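Long-range contacts in mosquitocidal toxin (Lysinibacillus sphaericus, PDB 2VSE), which kills mosquitoes as a holotoxin that joins an ADP-ribosyltransferase domain to ricin-B-like lectin domains, which probably bind sugars: residues Asn755-Gln760 with Ser779-Glu784; Phe792-Ala797 with Trp830-Ser835. One frame throughout, in Å; residues are numbered along the deposited sequence.

Contact 1. Residues Asn755-Gln760 with Ser779-Glu784; sequences NFLYFQ and SYWYVE
The indole of Trp781 reaches across to the backbone of Leu757 in the last ricin-B-type beta-trefoil of the chain. Trp781 NE1 donates to Leu757 O at 3.0 Å, with an N-H...O angle of 163°. The oxygen lies in the plane of the indole. Seen from the carbonyl, however, the donor stands well above the peptide plane. CG of Trp781 lies anti to its carbonyl carbon (chi1 -56°), which carries the ring toward 755-760 with an edge leading. Leu757 O and Tyr758 N lie at that edge. Trp781 NE1 is 3.6 Å from Leu757 CB. Phe759 N sits obliquely to the ring, 3.8 Å from Trp781 CZ2. Phe759 CB packs loosely on the far end of the indole, at CH2.

Ser779 lies beside this bond. Its CB is 3.9 Å from Tyr758 CD1 and meets the tyrosine ring obliquely. The polar ends of both residues turn to Asp776: Tyr758 OH bonds its carboxylate and Ser779 OG its backbone oxygen. Trp781 also packs on Ile750, Ile794 and Leu804, so the indole belongs to the trefoil core. Leu757 O is gripped from several directions. Besides the indole N-H, it takes a CA-H...O contact from Ser779 CA at 3.5 Å. A water lies 2.7 Å from Leu757 O and 2.6 Å from Ser779 O.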
ATOM      1  N   ASN A 755     -33.789 -27.189  12.689  1.00 49.29           N
ATOM      2  CA  ASN A 755     -33.745 -27.998  11.503  1.00 48.97           C
ATOM      3  C   ASN A 755     -32.383 -27.835  10.856  1.00 48.94           C
ATOM      4  O   ASN A 755     -31.989 -26.714  10.540  1.00 49.10           O
ATOM      5  CB  ASN A 755     -34.835 -27.554  10.535  1.00 49.14           C
ATOM      6  CG  ASN A 755     -36.235 -27.596  11.155  1.00 49.74           C
ATOM      7  OD1 ASN A 755     -36.869 -28.644  11.186  1.00 49.32           O
ATOM      8  ND2 ASN A 755     -36.716 -26.449  11.639  1.00 48.36           N
ATOM      9  N   PHE A 756     -31.675 -28.948  10.651  1.00 48.05           N
ATOM     10  CA  PHE A 756     -30.291 -28.906  10.207  1.00 47.65           C
ATOM     11  C   PHE A 756     -30.110 -29.520   8.820  1.00 48.15           C
ATOM     12  O   PHE A 756     -30.655 -30.579   8.518  1.00 48.04           O
ATOM     13  CB  PHE A 756     -29.394 -29.660  11.200  1.00 47.02           C
ATOM     14  CG  PHE A 756     -29.248 -28.983  12.550  1.00 45.69           C
ATOM     15  CD1 PHE A 756     -28.074 -28.290  12.874  1.00 43.84           C
ATOM     16  CD2 PHE A 756     -30.269 -29.057  13.501  1.00 44.07           C
ATOM     17  CE1 PHE A 756     -27.923 -27.664  14.128  1.00 44.60           C
ATOM     18  CE2 PHE A 756     -30.137 -28.431  14.762  1.00 43.38           C
ATOM     19  CZ  PHE A 756     -28.961 -27.733  15.075  1.00 43.92           C
ATOM     20  N   LEU A 757     -29.339 -28.847   7.977  1.00 48.53           N
ATOM     21  CA  LEU A 757     -28.850 -29.449   6.742  1.00 49.15           C
ATOM     22  C   LEU A 757     -28.081 -30.718   7.103  1.00 49.22           C
ATOM     23  O   LEU A 757     -27.110 -30.677   7.872  1.00 49.58           O
ATOM     24  CB  LEU A 757     -27.938 -28.479   6.002  1.00 49.15           C
ATOM     25  CG  LEU A 757     -28.237 -28.281   4.521  1.00 50.19           C
ATOM     26  CD1 LEU A 757     -29.694 -27.860   4.268  1.00 50.35           C
ATOM     27  CD2 LEU A 757     -27.275 -27.264   3.925  1.00 51.53           C
ATOM     28  N   TYR A 758     -28.521 -31.846   6.556  1.00 48.76           N
ATOM     29  CA  TYR A 758     -28.088 -33.153   7.053  1.00 47.91           C
ATOM     30  C   TYR A 758     -27.806 -34.134   5.902  1.00 48.12           C
ATOM     31  O   TYR A 758     -28.639 -34.351   5.020  1.00 48.18           O
ATOM     32  CB  TYR A 758     -29.166 -33.706   7.964  1.00 46.67           C
ATOM     33  CG  TYR A 758     -28.715 -34.824   8.855  1.00 45.86           C
ATOM     34  CD1 TYR A 758     -28.084 -34.561  10.069  1.00 41.97           C
ATOM     35  CD2 TYR A 758     -28.940 -36.165   8.494  1.00 44.93           C
ATOM     36  CE1 TYR A 758     -27.672 -35.583  10.873  1.00 43.19           C
ATOM     37  CE2 TYR A 758     -28.535 -37.195   9.315  1.00 43.31           C
ATOM     38  CZ  TYR A 758     -27.912 -36.903  10.501  1.00 43.58           C
ATOM     39  OH  TYR A 758     -27.521 -37.930  11.320  1.00 44.17           O
ATOM     40  N   PHE A 759     -26.622 -34.724   5.939  1.00 48.19           N
ATOM     41  CA  PHE A 759     -26.126 -35.636   4.900  1.00 47.65           C
ATOM     42  C   PHE A 759     -26.836 -36.967   4.981  1.00 47.73           C
ATOM     43  O   PHE A 759     -27.034 -37.512   6.063  1.00 48.01           O
ATOM     44  CB  PHE A 759     -24.625 -35.834   5.107  1.00 47.50           C
ATOM     45  CG  PHE A 759     -23.985 -36.808   4.172  1.00 47.19           C
ATOM     46  CD1 PHE A 759     -23.789 -36.491   2.831  1.00 47.18           C
ATOM     47  CD2 PHE A 759     -23.521 -38.019   4.645  1.00 46.51           C
ATOM     48  CE1 PHE A 759     -23.175 -37.383   1.978  1.00 47.09           C
ATOM     49  CE2 PHE A 759     -22.902 -38.921   3.793  1.00 47.30           C
ATOM     50  CZ  PHE A 759     -22.721 -38.604   2.462  1.00 47.13           C
ATOM     51  N   GLN A 760     -27.206 -37.490   3.820  1.00 47.84           N
ATOM     52  CA  GLN A 760     -27.981 -38.718   3.734  1.00 48.34           C
ATOM     53  C   GLN A 760     -27.314 -39.720   2.816  1.00 48.17           C
ATOM     54  O   GLN A 760     -27.918 -40.711   2.429  1.00 48.22           O
ATOM     55  CB  GLN A 760     -29.400 -38.429   3.218  1.00 48.94           C
ATOM     56  CG  GLN A 760     -30.263 -37.599   4.139  1.00 48.79           C
ATOM     57  CD  GLN A 760     -30.818 -38.423   5.270  1.00 52.50           C
ATOM     58  OE1 GLN A 760     -31.978 -38.837   5.221  1.00 57.38           O
ATOM     59  NE2 GLN A 760     -29.996 -38.694   6.288  1.00 51.71           N
ATOM     60  N   SER A 779     -24.274 -33.427  10.086  1.00 48.04           N
ATOM     61  CA  SER A 779     -24.824 -32.079  10.127  1.00 47.89           C
ATOM     62  C   SER A 779     -23.758 -30.964   9.973  1.00 48.29           C
ATOM     63  O   SER A 779     -24.093 -29.769  10.037  1.00 47.87           O
ATOM     64  CB  SER A 779     -25.603 -31.876  11.423  1.00 47.48           C
ATOM     65  OG  SER A 779     -24.732 -31.851  12.528  1.00 46.31           O
ATOM     66  N   TYR A 780     -22.496 -31.362   9.770  1.00 48.01           N
ATOM     67  CA  TYR A 780     -21.383 -30.422   9.645  1.00 47.77           C
ATOM     68  C   TYR A 780     -20.937 -30.265   8.209  1.00 48.04           C
ATOM     69  O   TYR A 780     -20.903 -31.228   7.456  1.00 48.56           O
ATOM     70  CB  TYR A 780     -20.209 -30.846  10.523  1.00 46.99           C
ATOM     71  CG  TYR A 780     -20.405 -30.424  11.953  1.00 47.20           C
ATOM     72  CD1 TYR A 780     -20.108 -29.123  12.366  1.00 45.39           C
ATOM     73  CD2 TYR A 780     -20.919 -31.320  12.898  1.00 47.38           C
ATOM     74  CE1 TYR A 780     -20.316 -28.730  13.670  1.00 45.73           C
ATOM     75  CE2 TYR A 780     -21.117 -30.940  14.205  1.00 44.84           C
ATOM     76  CZ  TYR A 780     -20.820 -29.643  14.586  1.00 46.24           C
ATOM     77  OH  TYR A 780     -21.018 -29.263  15.885  1.00 44.91           O
ATOM     78  N   TRP A 781     -20.605 -29.040   7.822  1.00 48.03           N
ATOM     79  CA  TRP A 781     -20.240 -28.757   6.438  1.00 47.95           C
ATOM     80  C   TRP A 781     -18.999 -27.867   6.419  1.00 48.21           C
ATOM     81  O   TRP A 781     -18.881 -26.924   7.224  1.00 48.25           O
ATOM     82  CB  TRP A 781     -21.410 -28.074   5.720  1.00 47.59           C
ATOM     83  CG  TRP A 781     -22.680 -28.911   5.803  1.00 48.56           C
ATOM     84  CD1 TRP A 781     -23.604 -28.893   6.802  1.00 47.96           C
ATOM     85  CD2 TRP A 781     -23.129 -29.906   4.865  1.00 47.64           C
ATOM     86  NE1 TRP A 781     -24.592 -29.812   6.551  1.00 48.75           N
ATOM     87  CE2 TRP A 781     -24.330 -30.444   5.370  1.00 47.45           C
ATOM     88  CE3 TRP A 781     -22.629 -30.393   3.649  1.00 48.14           C
ATOM     89  CZ2 TRP A 781     -25.055 -31.433   4.700  1.00 47.95           C
ATOM     90  CZ3 TRP A 781     -23.346 -31.393   2.981  1.00 47.50           C
ATOM     91  CH2 TRP A 781     -24.547 -31.893   3.507  1.00 47.34           C
ATOM     92  N   TYR A 782     -18.056 -28.187   5.537  1.00 47.75           N
ATOM     93  CA  TYR A 782     -16.946 -27.286   5.258  1.00 47.71           C
ATOM     94  C   TYR A 782     -17.397 -26.343   4.157  1.00 48.19           C
ATOM     95  O   TYR A 782     -18.054 -26.770   3.174  1.00 48.24           O
ATOM     96  CB  TYR A 782     -15.712 -28.049   4.787  1.00 47.28           C
ATOM     97  CG  TYR A 782     -15.246 -29.102   5.761  1.00 47.66           C
ATOM     98  CD1 TYR A 782     -14.522 -28.757   6.917  1.00 47.72           C
ATOM     99  CD2 TYR A 782     -15.543 -30.445   5.544  1.00 46.80           C
ATOM    100  CE1 TYR A 782     -14.106 -29.739   7.821  1.00 46.53           C
ATOM    101  CE2 TYR A 782     -15.127 -31.419   6.430  1.00 46.20           C
ATOM    102  CZ  TYR A 782     -14.422 -31.070   7.556  1.00 46.30           C
ATOM    103  OH  TYR A 782     -14.010 -32.073   8.398  1.00 47.85           O
ATOM    104  N   VAL A 783     -17.068 -25.066   4.327  1.00 47.65           N
ATOM    105  CA  VAL A 783     -17.341 -24.068   3.314  1.00 47.54           C
ATOM    106  C   VAL A 783     -15.996 -23.615   2.742  1.00 47.74           C
ATOM    107  O   VAL A 783     -15.196 -23.001   3.420  1.00 47.98           O
ATOM    108  CB  VAL A 783     -18.195 -22.918   3.908  1.00 47.67           C
ATOM    109  CG1 VAL A 783     -18.523 -21.881   2.875  1.00 46.55           C
ATOM    110  CG2 VAL A 783     -19.476 -23.478   4.512  1.00 46.53           C
ATOM    111  N   GLU A 784     -15.739 -23.951   1.487  1.00 48.23           N
ATOM    112  CA  GLU A 784     -14.397 -23.803   0.914  1.00 47.89           C
ATOM    113  C   GLU A 784     -14.453 -22.904  -0.300  1.00 47.56           C
ATOM    114  O   GLU A 784     -15.188 -23.189  -1.241  1.00 48.32           O
ATOM    115  CB  GLU A 784     -13.834 -25.175   0.522  1.00 47.31           C
ATOM    116  CG  GLU A 784     -13.828 -26.197   1.669  1.00 47.98           C
ATOM    117  CD  GLU A 784     -13.466 -27.628   1.239  1.00 48.87           C
ATOM    118  OE1 GLU A 784     -13.495 -27.950   0.026  1.00 49.74           O
ATOM    119  OE2 GLU A 784     -13.132 -28.438   2.138  1.00 49.87           O
TER
HETATM  120  O   HOH W   1     -26.325 -28.564   9.403  1.00 25.05           O

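Contact 2. Residues Phe792-Ala797 with Trp830-Ser835; sequences FIIRNA and WNFIPS
Phe792 and Trp830 form a single antiparallel bridge between two strands of the C-terminal beta-trefoil. They are a hydrogen-bonded pair. Phe792 N donates to Trp830 O at 3.0 Å, and Trp830 N donates to Phe792 O at 2.8 Å. The strand segments run at 97° to each other, and side chains make the rest of the contact.

The ring of Phe792 has Trp830 O near its plane, at its edge. Phe832 turns an edge to the face of Phe792, a T-shaped pair with the planes at 84°. Phe832 CE2 also packs on Phe792 CB. Phe699 meets both rings and extends this aromatic cluster.

Ile794 wedges in beside the bridge. Its CG1 lies anti to the carbonyl carbon (chi1 -56°), and the chain runs out to place CD1 over one face of the Trp830 indole. This is a CH-pi contact, 3.9 Å from Ile794 CD1 to the centroid of the five-membered ring. The same methyl touches Phe832 CZ at 3.7 Å. A water takes the N-H of Ile794 N at 3.0 Å and, weakly, that of Trp830 NE1 at 3.2 Å.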
ATOM      1  N   PHE A 792     -17.970 -20.940  -3.596  1.00 48.55           N
ATOM      2  CA  PHE A 792     -17.720 -21.768  -2.422  1.00 48.07           C
ATOM      3  C   PHE A 792     -18.325 -23.126  -2.630  1.00 48.87           C
ATOM      4  O   PHE A 792     -19.456 -23.246  -3.130  1.00 48.96           O
ATOM      5  CB  PHE A 792     -18.347 -21.184  -1.153  1.00 47.88           C
ATOM      6  CG  PHE A 792     -17.758 -19.873  -0.720  1.00 47.53           C
ATOM      7  CD1 PHE A 792     -16.683 -19.841   0.175  1.00 47.72           C
ATOM      8  CD2 PHE A 792     -18.291 -18.677  -1.171  1.00 43.38           C
ATOM      9  CE1 PHE A 792     -16.130 -18.634   0.585  1.00 47.18           C
ATOM     10  CE2 PHE A 792     -17.757 -17.469  -0.749  1.00 45.96           C
ATOM     11  CZ  PHE A 792     -16.674 -17.442   0.122  1.00 46.95           C
ATOM     12  N   ILE A 793     -17.557 -24.137  -2.225  1.00 48.88           N
ATOM     13  CA  ILE A 793     -17.993 -25.502  -2.177  1.00 49.30           C
ATOM     14  C   ILE A 793     -18.482 -25.681  -0.766  1.00 49.12           C
ATOM     15  O   ILE A 793     -17.878 -25.142   0.183  1.00 49.65           O
ATOM     16  CB  ILE A 793     -16.797 -26.480  -2.350  1.00 49.53           C
ATOM     17  CG1 ILE A 793     -16.127 -26.335  -3.704  1.00 51.84           C
ATOM     18  CG2 ILE A 793     -17.246 -27.902  -2.223  1.00 50.78           C
ATOM     19  CD1 ILE A 793     -14.634 -26.800  -3.656  1.00 56.90           C
ATOM     20  N   ILE A 794     -19.545 -26.462  -0.622  1.00 48.38           N
ATOM     21  CA  ILE A 794     -20.061 -26.828   0.664  1.00 48.01           C
ATOM     22  C   ILE A 794     -19.981 -28.342   0.739  1.00 48.40           C
ATOM     23  O   ILE A 794     -20.784 -29.047   0.111  1.00 48.54           O
ATOM     24  CB  ILE A 794     -21.512 -26.348   0.845  1.00 48.09           C
ATOM     25  CG1 ILE A 794     -21.603 -24.833   0.625  1.00 47.27           C
ATOM     26  CG2 ILE A 794     -22.027 -26.775   2.212  1.00 46.83           C
ATOM     27  CD1 ILE A 794     -23.025 -24.279   0.508  1.00 47.44           C
ATOM     28  N   ARG A 795     -19.015 -28.821   1.519  1.00 48.33           N
ATOM     29  CA  ARG A 795     -18.631 -30.215   1.551  1.00 48.20           C
ATOM     30  C   ARG A 795     -18.982 -30.823   2.899  1.00 48.69           C
ATOM     31  O   ARG A 795     -18.726 -30.218   3.947  1.00 49.41           O
ATOM     32  CB  ARG A 795     -17.134 -30.294   1.300  1.00 47.90           C
ATOM     33  CG  ARG A 795     -16.494 -31.645   1.415  1.00 46.13           C
ATOM     34  CD  ARG A 795     -14.984 -31.452   1.475  1.00 48.12           C
ATOM     35  NE  ARG A 795     -14.478 -30.700   0.326  1.00 48.17           N
ATOM     36  CZ  ARG A 795     -14.388 -31.201  -0.909  1.00 49.52           C
ATOM     37  NH1 ARG A 795     -14.768 -32.459  -1.167  1.00 46.19           N
ATOM     38  NH2 ARG A 795     -13.911 -30.449  -1.891  1.00 48.89           N
ATOM     39  N   ASN A 796     -19.549 -32.026   2.875  1.00 48.36           N
ATOM     40  CA  ASN A 796     -19.960 -32.684   4.094  1.00 48.49           C
ATOM     41  C   ASN A 796     -18.782 -33.117   4.952  1.00 48.48           C
ATOM     42  O   ASN A 796     -17.747 -33.487   4.417  1.00 48.98           O
ATOM     43  CB  ASN A 796     -20.829 -33.889   3.768  1.00 48.63           C
ATOM     44  CG  ASN A 796     -21.482 -34.458   4.989  1.00 49.51           C
ATOM     45  OD1 ASN A 796     -21.190 -35.577   5.383  1.00 50.11           O
ATOM     46  ND2 ASN A 796     -22.345 -33.668   5.629  1.00 49.59           N
ATOM     47  N   ALA A 797     -18.956 -33.101   6.275  1.00 48.12           N
ATOM     48  CA  ALA A 797     -17.896 -33.505   7.194  1.00 47.90           C
ATOM     49  C   ALA A 797     -17.900 -35.017   7.509  1.00 47.89           C
ATOM     50  O   ALA A 797     -16.874 -35.596   7.882  1.00 47.75           O
ATOM     51  CB  ALA A 797     -17.977 -32.692   8.458  1.00 47.55           C
ATOM     52  N   TRP A 830     -21.450 -21.921  -4.648  1.00 49.23           N
ATOM     53  CA  TRP A 830     -22.420 -21.168  -3.865  1.00 49.66           C
ATOM     54  C   TRP A 830     -21.902 -19.812  -3.446  1.00 50.15           C
ATOM     55  O   TRP A 830     -20.700 -19.621  -3.268  1.00 50.41           O
ATOM     56  CB  TRP A 830     -22.808 -21.974  -2.625  1.00 49.66           C
ATOM     57  CG  TRP A 830     -23.314 -23.339  -2.983  1.00 49.80           C
ATOM     58  CD1 TRP A 830     -22.587 -24.493  -3.076  1.00 49.62           C
ATOM     59  CD2 TRP A 830     -24.659 -23.677  -3.334  1.00 48.75           C
ATOM     60  NE1 TRP A 830     -23.410 -25.539  -3.447  1.00 49.87           N
ATOM     61  CE2 TRP A 830     -24.685 -25.062  -3.611  1.00 48.83           C
ATOM     62  CE3 TRP A 830     -25.849 -22.942  -3.432  1.00 49.31           C
ATOM     63  CZ2 TRP A 830     -25.852 -25.729  -3.983  1.00 49.12           C
ATOM     64  CZ3 TRP A 830     -27.014 -23.608  -3.807  1.00 49.94           C
ATOM     65  CH2 TRP A 830     -27.002 -24.989  -4.072  1.00 49.85           C
ATOM     66  N   ASN A 831     -22.822 -18.862  -3.318  1.00 50.39           N
ATOM     67  CA  ASN A 831     -22.539 -17.573  -2.696  1.00 50.21           C
ATOM     68  C   ASN A 831     -23.268 -17.494  -1.370  1.00 49.98           C
ATOM     69  O   ASN A 831     -24.299 -18.152  -1.171  1.00 50.24           O
ATOM     70  CB  ASN A 831     -23.024 -16.421  -3.551  1.00 50.32           C
ATOM     71  CG  ASN A 831     -22.671 -16.580  -5.018  1.00 53.17           C
ATOM     72  OD1 ASN A 831     -21.516 -16.408  -5.417  1.00 55.60           O
ATOM     73  ND2 ASN A 831     -23.682 -16.865  -5.842  1.00 54.01           N
ATOM     74  N   PHE A 832     -22.742 -16.680  -0.462  1.00 49.71           N
ATOM     75  CA  PHE A 832     -23.388 -16.441   0.812  1.00 49.57           C
ATOM     76  C   PHE A 832     -23.776 -14.994   0.934  1.00 50.17           C
ATOM     77  O   PHE A 832     -22.931 -14.142   1.098  1.00 50.73           O
ATOM     78  CB  PHE A 832     -22.477 -16.877   1.950  1.00 49.37           C
ATOM     79  CG  PHE A 832     -22.303 -18.367   2.033  1.00 49.29           C
ATOM     80  CD1 PHE A 832     -23.086 -19.125   2.904  1.00 48.23           C
ATOM     81  CD2 PHE A 832     -21.395 -19.014   1.212  1.00 48.03           C
ATOM     82  CE1 PHE A 832     -22.948 -20.501   2.971  1.00 48.67           C
ATOM     83  CE2 PHE A 832     -21.247 -20.378   1.273  1.00 48.78           C
ATOM     84  CZ  PHE A 832     -22.027 -21.132   2.169  1.00 49.00           C
ATOM     85  N   ILE A 833     -25.069 -14.722   0.823  1.00 51.08           N
ATOM     86  CA  ILE A 833     -25.586 -13.378   0.888  1.00 52.04           C
ATOM     87  C   ILE A 833     -26.256 -13.158   2.245  1.00 52.16           C
ATOM     88  O   ILE A 833     -27.256 -13.825   2.564  1.00 52.48           O
ATOM     89  CB  ILE A 833     -26.654 -13.112  -0.213  1.00 52.45           C
ATOM     90  CG1 ILE A 833     -26.125 -13.438  -1.620  1.00 53.41           C
ATOM     91  CG2 ILE A 833     -27.170 -11.658  -0.130  1.00 51.73           C
ATOM     92  CD1 ILE A 833     -27.276 -13.831  -2.643  1.00 53.47           C
ATOM     93  N   PRO A 834     -25.735 -12.201   3.034  1.00 52.15           N
ATOM     94  CA  PRO A 834     -26.336 -11.845   4.322  1.00 52.14           C
ATOM     95  C   PRO A 834     -27.844 -11.725   4.246  1.00 52.28           C
ATOM     96  O   PRO A 834     -28.366 -11.098   3.328  1.00 52.90           O
ATOM     97  CB  PRO A 834     -25.705 -10.489   4.630  1.00 51.96           C
ATOM     98  CG  PRO A 834     -24.336 -10.595   4.027  1.00 51.74           C
ATOM     99  CD  PRO A 834     -24.519 -11.398   2.765  1.00 52.45           C
ATOM    100  N   SER A 835     -28.536 -12.366   5.180  1.00 52.46           N
ATOM    101  CA  SER A 835     -29.987 -12.261   5.254  1.00 52.82           C
ATOM    102  C   SER A 835     -30.389 -11.922   6.664  1.00 53.20           C
ATOM    103  O   SER A 835     -29.543 -11.599   7.501  1.00 52.76           O
ATOM    104  CB  SER A 835     -30.688 -13.549   4.810  1.00 53.13           C
ATOM    105  OG  SER A 835     -30.305 -14.659   5.598  1.00 53.77           O
TER
HETATM  106  O   HOH W   2     -20.924 -27.554  -3.020  1.00 27.74           O

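How the contacts relate
Both contacts are buried and belong to one beta-trefoil, with centres about 10 Å apart. They share a sheet: strand 780-786 of contact 1 pairs antiparallel with strand 791-796 of contact 2. The probable backbone bonds Tyr782 N to Arg795 O and Ile793 N to Glu784 O join them directly, and Phe759 CB packs on Asn796 ND2. Each has a tryptophan at its centre, used differently. In contact 1 the indole N-H bonds a backbone oxygen and no strand pairing links the segments. In contact 2 the backbones pair, and the indole offers a face to a methyl. A salt bridge between Glu784 and Arg795 also ties the two.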